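Side-chain contact in stage III sporulation protein AF (Bacillus subtilis, PDB 6DCS), which is a membrane protein of the sporulation-essential channel and probably helps assemble its ring through this ring-building-motif domain: residues Y14-E17 with E18-V21. Residues are numbered along the deposited sequence; the frame is centred on the assembly and turned at random.
Sequences YILE and EMAV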
loop_
_atom_site.group_PDB
_atom_site.type_symbol
_atom_site.label_atom_id
_atom_site.label_comp_id
_atom_site.label_asym_id
_atom_site.label_seq_id
_atom_site.Cartn_x
_atom_site.Cartn_y
_atom_site.Cartn_z
ATOM N N TYR A 14 -15.577 -12.007 6.141
ATOM C CA TYR A 14 -14.640 -12.915 6.797
ATOM C C TYR A 14 -13.586 -13.413 5.818
ATOM O O TYR A 14 -12.373 -13.334 6.076
ATOM C CB TYR A 14 -15.389 -14.108 7.394
ATOM C CG TYR A 14 -14.513 -15.345 7.466
ATOM C CD1 TYR A 14 -13.495 -15.428 8.401
ATOM C CD2 TYR A 14 -14.696 -16.405 6.586
ATOM C CE1 TYR A 14 -12.695 -16.519 8.463
ATOM C CE2 TYR A 14 -13.913 -17.502 6.643
ATOM C CZ TYR A 14 -12.887 -17.568 7.587
ATOM O OH TYR A 14 -12.040 -18.675 7.673
ATOM N N ILE A 15 -14.050 -13.975 4.702
ATOM C CA ILE A 15 -13.150 -14.498 3.691
ATOM C C ILE A 15 -12.182 -13.421 3.265
ATOM O O ILE A 15 -10.958 -13.640 3.212
ATOM C CB ILE A 15 -13.962 -15.026 2.502
ATOM C CG1 ILE A 15 -14.643 -16.329 2.899
ATOM C CG2 ILE A 15 -13.092 -15.183 1.283
ATOM C CD1 ILE A 15 -15.795 -16.662 1.989
ATOM N N LEU A 16 -12.720 -12.232 2.986
ATOM C CA LEU A 16 -11.914 -11.093 2.575
ATOM C C LEU A 16 -10.902 -10.693 3.644
ATOM O O LEU A 16 -9.792 -10.271 3.313
ATOM C CB LEU A 16 -12.834 -9.929 2.229
ATOM C CG LEU A 16 -12.226 -8.789 1.442
ATOM C CD1 LEU A 16 -11.633 -9.368 0.212
ATOM C CD2 LEU A 16 -13.250 -7.741 1.064
ATOM N N GLU A 17 -11.230 -10.853 4.928
ATOM C CA GLU A 17 -10.219 -10.567 5.950
ATOM C C GLU A 17 -9.189 -11.671 6.071
ATOM O O GLU A 17 -8.081 -11.425 6.559
ATOM C CB GLU A 17 -10.854 -10.350 7.320
ATOM C CG GLU A 17 -11.479 -8.961 7.518
ATOM C CD GLU A 17 -10.459 -7.918 7.924
ATOM O OE1 GLU A 17 -9.249 -8.238 7.953
ATOM O OE2 GLU A 17 -10.864 -6.776 8.230
ATOM N N GLU A 18 -9.535 -12.887 5.648
ATOM C CA GLU A 18 -8.573 -13.979 5.674
ATOM C C GLU A 18 -7.552 -13.788 4.565
ATOM O O GLU A 18 -6.339 -13.839 4.797
ATOM C CB GLU A 18 -9.309 -15.308 5.525
ATOM C CG GLU A 18 -8.467 -16.477 5.083
ATOM C CD GLU A 18 -9.312 -17.710 4.822
ATOM O OE1 GLU A 18 -10.336 -17.880 5.533
ATOM O OE2 GLU A 18 -8.966 -18.495 3.901
ATOM N N MET A 19 -8.034 -13.542 3.349
ATOM C CA MET A 19 -7.153 -13.165 2.255
ATOM C C MET A 19 -6.293 -11.965 2.625
ATOM O O MET A 19 -5.183 -11.812 2.105
ATOM C CB MET A 19 -7.981 -12.848 0.998
ATOM C CG MET A 19 -8.456 -14.064 0.226
ATOM S SD MET A 19 -9.369 -13.750 -1.321
ATOM C CE MET A 19 -10.279 -12.246 -0.950
ATOM N N ALA A 20 -6.784 -11.101 3.510
ATOM C CA ALA A 20 -6.075 -9.862 3.790
ATOM C C ALA A 20 -4.933 -10.075 4.780
ATOM O O ALA A 20 -3.858 -9.494 4.608
ATOM C CB ALA A 20 -7.053 -8.802 4.297
ATOM N N VAL A 21 -5.123 -10.894 5.826
ATOM C CA VAL A 21 -3.997 -11.108 6.743
ATOM C C VAL A 21 -2.904 -11.944 6.071
ATOM O O VAL A 21 -1.707 -11.709 6.289
ATOM C CB VAL A 21 -4.439 -11.739 8.081
ATOM C CG1 VAL A 21 -5.442 -10.838 8.809
ATOM C CG2 VAL A 21 -4.967 -13.155 7.888
#
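Y14 and E18, one turn apart on helix 11-30, bring their polar ends together on an exposed side of the helix. Both side chains leave the backbone with CG anti to N (chi1 152° for Y14 and 161° for E18), and E18 then runs on extended, which carries its carboxylate level with the phenol. E18 OE1 lies 2.8 Å from Y14 OH and also comes near CZ. Ring and carboxylate are steeply inclined to each other, their planes 73° apart, and the oxygen approaches the ring obliquely.

The apolar part lies on another side of the helix, between L16 and M19. The two side chains meet at an angle through their ends, with L16 CD1 3.4 Å from M19 CE. M19 is straight as far as SD and bends only at its last torsion, which turns the methyl back toward L16. L16 also touches L43 and A45 of strand 37-45, so its side chain is turned to the three-stranded sheet of the ring-building-motif domain.

Backbone bonds join the two turns beneath these side chains. The helical ladder is carried by M19 N to I15 O at 2.9 Å, by E18 N to Y14 O over the same distance, and by V21 N to E17 O at 3.1 Å, while A20 N makes only weak bonds, to L16 O and E17 O. The methyl of A20 and CG1 of V21 rest near these carbonyl oxygens.

Chemically the helix is two-sided here: a polar side where phenol and carboxylate meet, and a greasy one where the leucine packs against both M19 and strand 37-45.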